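Local coordinates for protein ribose 5-phosphate isomerase B (PDB 4EM8) that probably interconverts ribose 5-phosphate and ribulose 5-phosphate, as an isomerase of the LacAB/RpiB family, at residues V19-F24 with V68-T73; D52-V57 with S78-R83; H104-V109 with T132-G137. All coordinates share one frame; numbering follows the deposited sequence.

Contacts 1 and 2 are buried and rest on van der Waals contact of apolar side chains, partly against main chain, with no hydrogen bond between the segments; contact 2 borders the dimer interface. Contact 3 is partly buried and brings a carboxylate and backbone atoms against an aromatic ring. Strand 66-71 links the first two: Ile-70 meets helix 19-31 in contact 1, while neighbouring Leu-69 packs on Val-54, Val-57 and Ala-81 of contact 2 and on Val-109 of contact 3. Contact 3 ties the end of helix 95-105 to a loop near the surface. The predicted catalytic residues Cys-71 and His-104 belong to contacts 1 and 3, and Thr-73 touches His-104 of the second subunit.

Contact 1: V19-F24 with V68-T73; sequences VELRLF and VLICGT
Ile-70 overlaps the first turn of helix 19-31 with both arms of its branched side chain, one reaching the helix backbone and the other a leucine. Its CG1 arm is anti to the carbonyl carbon (chi1 -47°) and continues extended, which carries CD1 straight out from strand 66-71 to the base of Arg-22. There CD1 lies 3.6 Å from Arg-22 CA and 3.8 Å from Arg-22 CB, and the Arg-22 backbone N is as close to it as CA. The methyl therefore rests on main chain as much as on side chain. The shorter arm, CG2, meets Leu-21 CD2 at 4.0 Å. Leu-21 CG also approaches Ile-70 CD1, at 4.1 Å; the two side chains cross at about a right angle, and the leucine touches both arms.

Arg-22 lends only the root of its side chain. The chain runs extended from the backbone and then bends at chi3 (85°), and the guanidinium ends up away from the strand; NH1 forms a salt bridge with Asp-38, and NH2 is hydrogen-bonded to Ser-14 OG and Cys-41 O. Leu-21 also packs on Ala-122 of helix 119-131, so two helices meet over this face of the parallel sheet. The side chains next to Ile-70, Leu-69 and Cys-71, point away from helix 19-31, toward the layer that holds helix 75-81. Cys-71, the predicted proton acceptor, and the predicted substrate-binding Gly-72 and Thr-73 follow at the carboxyl end of the strand.

With no hydrogen bond between the segments, the helix is held to the strand by van der Waals and hydrophobic contact, while the buried guanidinium of Arg-22 finds its salt bridge and hydrogen bonds beyond the interface.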
loop_
_atom_site.group_PDB
_atom_site.type_symbol
_atom_site.label_atom_id
_atom_site.label_comp_id
_atom_site.label_asym_id
_atom_site.label_seq_id
_atom_site.Cartn_x
_atom_site.Cartn_y
_atom_site.Cartn_z
ATOM N N VAL A 19 6.649 -1.870 18.141
ATOM C CA VAL A 19 6.081 -1.969 19.514
ATOM C C VAL A 19 5.939 -0.610 20.190
ATOM O O VAL A 19 4.853 -0.255 20.674
ATOM C CB VAL A 19 6.897 -2.936 20.403
ATOM C CG1 VAL A 19 6.461 -2.835 21.859
ATOM C CG2 VAL A 19 6.798 -4.382 19.879
ATOM N N GLU A 20 7.014 0.172 20.206
ATOM C CA GLU A 20 6.999 1.477 20.863
ATOM C C GLU A 20 5.929 2.411 20.253
ATOM O O GLU A 20 5.146 3.003 20.977
ATOM C CB GLU A 20 8.403 2.106 20.810
ATOM C CG GLU A 20 8.499 3.541 21.300
ATOM C CD GLU A 20 9.941 4.026 21.483
ATOM O OE1 GLU A 20 10.890 3.219 21.297
ATOM O OE2 GLU A 20 10.120 5.228 21.831
ATOM N N LEU A 21 5.863 2.504 18.928
ATOM C CA LEU A 21 4.852 3.338 18.315
ATOM C C LEU A 21 3.442 2.797 18.591
ATOM O O LEU A 21 2.502 3.568 18.829
ATOM C CB LEU A 21 5.091 3.431 16.812
ATOM C CG LEU A 21 4.165 4.351 16.021
ATOM C CD1 LEU A 21 4.225 5.791 16.563
ATOM C CD2 LEU A 21 4.494 4.267 14.530
ATOM N N ARG A 22 3.284 1.471 18.509
ATOM C CA ARG A 22 2.002 0.847 18.778
ATOM C C ARG A 22 1.458 1.211 20.175
ATOM O O ARG A 22 0.254 1.460 20.352
ATOM C CB ARG A 22 2.113 -0.678 18.615
ATOM C CG ARG A 22 0.766 -1.362 18.690
ATOM C CD ARG A 22 0.853 -2.873 18.764
ATOM N NE ARG A 22 1.041 -3.368 20.111
ATOM C CZ ARG A 22 1.975 -4.228 20.512
ATOM N NH1 ARG A 22 1.972 -4.639 21.782
ATOM N NH2 ARG A 22 2.892 -4.720 19.682
ATOM N N LEU A 23 2.328 1.226 21.161
ATOM C CA LEU A 23 1.895 1.483 22.541
ATOM C C LEU A 23 1.589 2.987 22.717
ATOM O O LEU A 23 0.613 3.350 23.388
ATOM C CB LEU A 23 2.941 0.991 23.548
ATOM C CG LEU A 23 3.218 -0.526 23.630
ATOM C CD1 LEU A 23 4.349 -0.801 24.628
ATOM C CD2 LEU A 23 1.981 -1.359 23.980
ATOM N N PHE A 24 2.387 3.837 22.056
ATOM C CA PHE A 24 2.142 5.285 22.003
ATOM C C PHE A 24 0.772 5.626 21.385
ATOM O O PHE A 24 0.005 6.436 21.954
ATOM C CB PHE A 24 3.273 5.989 21.235
ATOM C CG PHE A 24 3.123 7.499 21.151
ATOM C CD1 PHE A 24 3.479 8.312 22.224
ATOM C CD2 PHE A 24 2.604 8.097 19.997
ATOM C CE1 PHE A 24 3.345 9.693 22.150
ATOM C CE2 PHE A 24 2.461 9.479 19.914
ATOM C CZ PHE A 24 2.831 10.275 20.992
ATOM N N VAL A 68 -4.937 -0.767 12.917
ATOM C CA VAL A 68 -3.660 -0.107 12.718
ATOM C C VAL A 68 -2.579 -1.191 12.740
ATOM O O VAL A 68 -2.502 -1.989 13.698
ATOM C CB VAL A 68 -3.352 0.971 13.782
ATOM C CG1 VAL A 68 -1.987 1.580 13.551
ATOM C CG2 VAL A 68 -4.402 2.087 13.800
ATOM N N LEU A 69 -1.787 -1.248 11.682
ATOM C CA LEU A 69 -0.656 -2.188 11.572
ATOM C C LEU A 69 0.701 -1.499 11.437
ATOM O O LEU A 69 0.848 -0.547 10.656
ATOM C CB LEU A 69 -0.889 -3.093 10.366
ATOM C CG LEU A 69 -2.136 -4.003 10.422
ATOM C CD1 LEU A 69 -2.362 -4.651 9.044
ATOM C CD2 LEU A 69 -2.026 -5.094 11.487
ATOM N N ILE A 70 1.728 -1.992 12.142
ATOM C CA ILE A 70 3.012 -1.283 12.164
ATOM C C ILE A 70 4.212 -2.222 12.001
ATOM O O ILE A 70 4.345 -3.179 12.730
ATOM C CB ILE A 70 3.221 -0.444 13.448
ATOM C CG1 ILE A 70 1.961 0.414 13.791
ATOM C CG2 ILE A 70 4.464 0.453 13.303
ATOM C CD1 ILE A 70 1.967 0.951 15.200
ATOM N N CYS A 71 5.043 -1.969 11.004
ATOM C CA CYS A 71 6.316 -2.686 10.881
ATOM C C CYS A 71 7.354 -1.609 10.648
ATOM O O CYS A 71 7.036 -0.422 10.719
ATOM C CB CYS A 71 6.286 -3.744 9.784
ATOM S SG CYS A 71 6.025 -3.179 8.069
ATOM N N GLY A 72 8.590 -1.991 10.333
ATOM C CA GLY A 72 9.628 -0.977 10.152
ATOM C C GLY A 72 9.320 0.096 9.112
ATOM O O GLY A 72 9.539 1.299 9.339
ATOM N N THR A 73 8.806 -0.349 7.980
ATOM C CA THR A 73 8.506 0.511 6.810
ATOM C C THR A 73 7.028 0.753 6.549
ATOM O O THR A 73 6.634 1.715 5.857
ATOM C CB THR A 73 9.051 -0.154 5.555
ATOM O OG1 THR A 73 8.326 -1.373 5.311
ATOM C CG2 THR A 73 10.545 -0.452 5.731
#

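Contact 2: D52-V57 with S78-R83; sequences DYVHDV and SIAANR
The two segments come closest at Val-54 and Ala-81, whose CA atoms are 6.4 Å apart. Residues 52-57 form a turn that passes into the short helix 55-58, while 78-83 hold the last turn of helix 75-81 and the residues where the chain leaves it. Val-54 carries the contact from its side, its CB directed at the helix and its two methyls straddling neighbouring positions there. CG2 meets the methyl of Ala-80, with Val-54 CG2 and Ala-80 CB 3.8 Å apart. CG1, set anti to the backbone N (chi1 171°), rests instead on main chain, 4.0 Å from Ala-81 CA and equally far from Ala-80 O. The small alanines let the valine come close to the helix backbone.

Ala-80 also packs on Leu-146 of the second subunit, and Arg-83 is hydrogen-bonded to that subunit's Asn-82, Ile-87 and Leu-146, so the contact lies just behind the dimer interface. Beneath it, Leu-69 of strand 66-71 touches Val-54, Val-57 and Ala-81. The turn leading into a helix before a strand, packed on the helix that follows that strand, on the same face of the parallel sheet, fits the Rossmann-like alpha/beta/alpha sandwich of the LacAB/RpiB family.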
loop_
_atom_site.group_PDB
_atom_site.type_symbol
_atom_site.label_atom_id
_atom_site.label_comp_id
_atom_site.label_asym_id
_atom_site.label_seq_id
_atom_site.Cartn_x
_atom_site.Cartn_y
_atom_site.Cartn_z
ATOM N N ASP A 52 2.614 -12.613 10.570
ATOM C CA ASP A 52 1.918 -13.372 11.589
ATOM C C ASP A 52 1.018 -12.517 12.497
ATOM O O ASP A 52 0.196 -13.059 13.211
ATOM C CB ASP A 52 2.918 -14.147 12.452
ATOM C CG ASP A 52 3.678 -15.192 11.669
ATOM O OD1 ASP A 52 3.134 -15.770 10.716
ATOM O OD2 ASP A 52 4.833 -15.442 12.005
ATOM N N TYR A 53 1.178 -11.200 12.480
ATOM C CA TYR A 53 0.428 -10.304 13.387
ATOM C C TYR A 53 -0.715 -9.511 12.709
ATOM O O TYR A 53 -1.347 -8.637 13.307
ATOM C CB TYR A 53 1.434 -9.430 14.146
ATOM C CG TYR A 53 2.184 -10.280 15.143
ATOM C CD1 TYR A 53 3.306 -11.005 14.755
ATOM C CD2 TYR A 53 1.722 -10.423 16.436
ATOM C CE1 TYR A 53 3.969 -11.816 15.648
ATOM C CE2 TYR A 53 2.371 -11.237 17.339
ATOM C CZ TYR A 53 3.506 -11.918 16.931
ATOM O OH TYR A 53 4.161 -12.734 17.789
ATOM N N VAL A 54 -1.030 -9.889 11.484
ATOM C CA VAL A 54 -2.100 -9.253 10.704
ATOM C C VAL A 54 -3.484 -9.892 10.943
ATOM O O VAL A 54 -4.511 -9.209 11.053
ATOM C CB VAL A 54 -1.707 -9.299 9.204
ATOM C CG1 VAL A 54 -2.853 -8.871 8.305
ATOM C CG2 VAL A 54 -0.457 -8.426 8.971
ATOM N N HIS A 55 -3.509 -11.203 11.041
ATOM C CA HIS A 55 -4.771 -11.942 11.083
ATOM C C HIS A 55 -5.711 -11.509 12.174
ATOM O O HIS A 55 -6.896 -11.306 11.939
ATOM C CB HIS A 55 -4.485 -13.437 11.184
ATOM C CG HIS A 55 -3.656 -13.956 10.042
ATOM N ND1 HIS A 55 -2.315 -14.066 10.113
ATOM C CD2 HIS A 55 -4.021 -14.365 8.756
ATOM C CE1 HIS A 55 -1.846 -14.541 8.940
ATOM N NE2 HIS A 55 -2.891 -14.724 8.113
ATOM N N ASP A 56 -5.198 -11.351 13.379
ATOM C CA ASP A 56 -6.040 -10.977 14.499
ATOM C C ASP A 56 -6.670 -9.599 14.376
ATOM O O ASP A 56 -7.730 -9.354 14.959
ATOM C CB ASP A 56 -5.234 -11.026 15.786
ATOM C CG ASP A 56 -5.101 -12.418 16.335
ATOM O OD1 ASP A 56 -5.720 -13.373 15.806
ATOM O OD2 ASP A 56 -4.364 -12.547 17.325
ATOM N N VAL A 57 -6.009 -8.701 13.649
ATOM C CA VAL A 57 -6.532 -7.371 13.418
ATOM C C VAL A 57 -7.584 -7.415 12.312
ATOM O O VAL A 57 -8.736 -7.003 12.514
ATOM C CB VAL A 57 -5.364 -6.410 13.098
ATOM C CG1 VAL A 57 -5.831 -5.035 12.626
ATOM C CG2 VAL A 57 -4.498 -6.236 14.340
ATOM N N SER A 78 1.053 -3.389 4.844
ATOM C CA SER A 78 0.008 -3.017 3.849
ATOM C C SER A 78 -0.235 -4.111 2.822
ATOM O O SER A 78 -1.380 -4.423 2.494
ATOM C CB SER A 78 0.291 -1.670 3.189
ATOM O OG SER A 78 1.604 -1.645 2.692
ATOM N N ILE A 79 0.834 -4.759 2.372
ATOM C CA ILE A 79 0.710 -5.910 1.476
ATOM C C ILE A 79 -0.114 -7.034 2.142
ATOM O O ILE A 79 -1.053 -7.560 1.549
ATOM C CB ILE A 79 2.096 -6.475 1.078
ATOM C CG1 ILE A 79 2.861 -5.500 0.168
ATOM C CG2 ILE A 79 1.954 -7.820 0.361
ATOM C CD1 ILE A 79 4.346 -5.849 0.044
ATOM N N ALA A 80 0.266 -7.408 3.362
ATOM C CA ALA A 80 -0.355 -8.500 4.070
ATOM C C ALA A 80 -1.824 -8.221 4.401
ATOM O O ALA A 80 -2.654 -9.120 4.309
ATOM C CB ALA A 80 0.441 -8.810 5.342
ATOM N N ALA A 81 -2.124 -6.983 4.809
ATOM C CA ALA A 81 -3.509 -6.512 5.120
ATOM C C ALA A 81 -4.442 -6.637 3.947
ATOM O O ALA A 81 -5.598 -7.110 4.105
ATOM C CB ALA A 81 -3.490 -5.017 5.556
ATOM N N ASN A 82 -3.943 -6.242 2.762
ATOM C CA ASN A 82 -4.779 -6.161 1.564
ATOM C C ASN A 82 -4.994 -7.479 0.844
ATOM O O ASN A 82 -5.667 -7.531 -0.185
ATOM C CB ASN A 82 -4.272 -5.073 0.634
ATOM C CG ASN A 82 -4.644 -3.719 1.146
ATOM O OD1 ASN A 82 -5.764 -3.558 1.637
ATOM N ND2 ASN A 82 -3.721 -2.741 1.081
ATOM N N ARG A 83 -4.426 -8.531 1.406
ATOM C CA ARG A 83 -4.763 -9.919 1.037
ATOM C C ARG A 83 -6.230 -10.264 1.287
ATOM O O ARG A 83 -6.747 -11.170 0.644
ATOM C CB ARG A 83 -3.853 -10.927 1.786
ATOM C CG ARG A 83 -2.380 -10.850 1.423
ATOM C CD ARG A 83 -2.067 -11.644 0.187
ATOM N NE ARG A 83 -0.629 -11.715 -0.107
ATOM C CZ ARG A 83 0.062 -10.850 -0.872
ATOM N NH1 ARG A 83 -0.524 -9.796 -1.432
ATOM N NH2 ARG A 83 1.363 -11.067 -1.116
#

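Contact 3: H104-V109 with T132-G137; sequences HNDANV and TAFLGG
Phe-134 and Asp-106 form the tight part of the contact, the phenyl ring lying flat against the aspartate side chain. Asp-106 CB sits over one face of the ring as a CH-pi contact, 3.8 Å from the Phe-134 ring centroid and 17° off the normal, and the carboxylate continues the stack with its plane tilted only 15° from that of the ring. Its OD1 comes down beside the root of the phenylalanine, 3.4 Å from Phe-134 CB. That oxygen is also salt-bridged to Arg-102 NH1, which probably tempers the negative charge brought so near the pi cloud. Over the opposite face, from within the loop, stands Gly-136 N, above the ring centre and 3.4 Å from the plane. At the rim, His-104 O lies in the ring plane, 3.6 Å from Phe-134 CE1, a placement that suits the weakly electropositive C-H edge.

This grip is set up where helix 95-105 ends. Asp-106 is the first residue to leave helical geometry, and its positive phi (48°) turns the chain toward strand 109-113; the ring of Phe-134 packs against this turn, joining the helix end to the loop between helices 119-131 and 138-146.

Packing is looser toward Leu-135. Its exposed side chain makes only a marginal approach to residues 104-109 and touches Glu-103, while the loop runs on through Gly-136 to Gly-137 without touching the helix end. The imidazole of His-104, the predicted proton donor, stacks on His-139 and packs against Thr-73 of the second subunit.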
loop_
_atom_site.group_PDB
_atom_site.type_symbol
_atom_site.label_atom_id
_atom_site.label_comp_id
_atom_site.label_asym_id
_atom_site.label_seq_id
_atom_site.Cartn_x
_atom_site.Cartn_y
_atom_site.Cartn_z
ATOM N N HIS A 104 -11.507 8.554 -0.611
ATOM C CA HIS A 104 -11.682 7.822 -1.867
ATOM C C HIS A 104 -11.817 6.358 -1.724
ATOM O O HIS A 104 -12.521 5.737 -2.513
ATOM C CB HIS A 104 -10.506 8.034 -2.813
ATOM C CG HIS A 104 -10.219 9.474 -3.130
ATOM N ND1 HIS A 104 -9.183 9.835 -3.875
ATOM C CD2 HIS A 104 -10.886 10.661 -2.774
ATOM C CE1 HIS A 104 -9.150 11.180 -4.002
ATOM N NE2 HIS A 104 -10.188 11.691 -3.322
ATOM N N ASN A 105 -11.081 5.752 -0.793
ATOM C CA ASN A 105 -11.071 4.291 -0.705
ATOM C C ASN A 105 -11.778 3.697 0.517
ATOM O O ASN A 105 -11.784 2.455 0.683
ATOM C CB ASN A 105 -9.632 3.791 -0.811
ATOM C CG ASN A 105 -8.878 4.487 -1.914
ATOM O OD1 ASN A 105 -8.199 5.481 -1.663
ATOM N ND2 ASN A 105 -9.007 3.990 -3.150
ATOM N N ASP A 106 -12.387 4.557 1.334
ATOM C CA ASP A 106 -12.996 4.160 2.603
ATOM C C ASP A 106 -12.050 3.284 3.400
ATOM O O ASP A 106 -12.433 2.197 3.837
ATOM C CB ASP A 106 -14.300 3.401 2.373
ATOM C CG ASP A 106 -15.207 3.384 3.620
ATOM O OD1 ASP A 106 -15.002 4.195 4.551
ATOM O OD2 ASP A 106 -16.131 2.551 3.664
ATOM N N ALA A 107 -10.793 3.710 3.501
ATOM C CA ALA A 107 -9.730 2.855 4.080
ATOM C C ALA A 107 -10.100 2.501 5.515
ATOM O O ALA A 107 -10.569 3.360 6.258
ATOM C CB ALA A 107 -8.365 3.530 4.016
ATOM N N ASN A 108 -9.966 1.221 5.881
ATOM C CA ASN A 108 -10.317 0.781 7.228
ATOM C C ASN A 108 -9.114 0.261 8.049
ATOM O O ASN A 108 -9.268 -0.044 9.233
ATOM C CB ASN A 108 -11.498 -0.207 7.194
ATOM C CG ASN A 108 -11.244 -1.415 6.331
ATOM O OD1 ASN A 108 -10.098 -1.709 5.938
ATOM N ND2 ASN A 108 -12.327 -2.171 6.043
ATOM N N VAL A 109 -7.934 0.195 7.427
ATOM C CA VAL A 109 -6.654 -0.158 8.093
ATOM C C VAL A 109 -5.542 0.841 7.726
ATOM O O VAL A 109 -5.197 1.052 6.534
ATOM C CB VAL A 109 -6.212 -1.589 7.739
ATOM C CG1 VAL A 109 -4.792 -1.927 8.242
ATOM C CG2 VAL A 109 -7.260 -2.584 8.252
ATOM N N THR A 132 -11.898 11.430 9.185
ATOM C CA THR A 132 -12.261 11.711 7.777
ATOM C C THR A 132 -13.329 10.741 7.285
ATOM O O THR A 132 -13.175 9.524 7.317
ATOM C CB THR A 132 -11.039 11.646 6.844
ATOM O OG1 THR A 132 -10.009 12.481 7.344
ATOM C CG2 THR A 132 -11.376 12.106 5.399
ATOM N N ALA A 133 -14.443 11.310 6.844
ATOM C CA ALA A 133 -15.547 10.570 6.265
ATOM C C ALA A 133 -15.244 10.117 4.831
ATOM O O ALA A 133 -14.543 10.800 4.060
ATOM C CB ALA A 133 -16.816 11.447 6.287
ATOM N N PHE A 134 -15.816 8.977 4.472
ATOM C CA PHE A 134 -15.775 8.469 3.105
ATOM C C PHE A 134 -16.648 9.399 2.255
ATOM O O PHE A 134 -17.754 9.757 2.669
ATOM C CB PHE A 134 -16.320 7.024 3.098
ATOM C CG PHE A 134 -16.432 6.388 1.722
ATOM C CD1 PHE A 134 -15.412 6.492 0.789
ATOM C CD2 PHE A 134 -17.568 5.642 1.385
ATOM C CE1 PHE A 134 -15.529 5.891 -0.463
ATOM C CE2 PHE A 134 -17.675 5.036 0.134
ATOM C CZ PHE A 134 -16.665 5.168 -0.792
ATOM N N LEU A 135 -16.167 9.779 1.078
ATOM C CA LEU A 135 -16.948 10.662 0.212
ATOM C C LEU A 135 -18.106 9.973 -0.550
ATOM O O LEU A 135 -19.024 10.655 -1.000
ATOM C CB LEU A 135 -16.052 11.434 -0.748
ATOM C CG LEU A 135 -15.118 12.484 -0.117
ATOM C CD1 LEU A 135 -14.267 13.176 -1.187
ATOM C CD2 LEU A 135 -15.869 13.528 0.716
ATOM N N GLY A 136 -18.097 8.640 -0.649
ATOM C CA GLY A 136 -19.088 7.928 -1.460
ATOM C C GLY A 136 -19.070 8.433 -2.905
ATOM O O GLY A 136 -18.011 8.525 -3.539
ATOM N N GLY A 137 -20.233 8.762 -3.448
ATOM C CA GLY A 137 -20.285 9.299 -4.808
ATOM C C GLY A 137 -19.682 8.383 -5.877
ATOM O O GLY A 137 -19.982 7.188 -5.939
#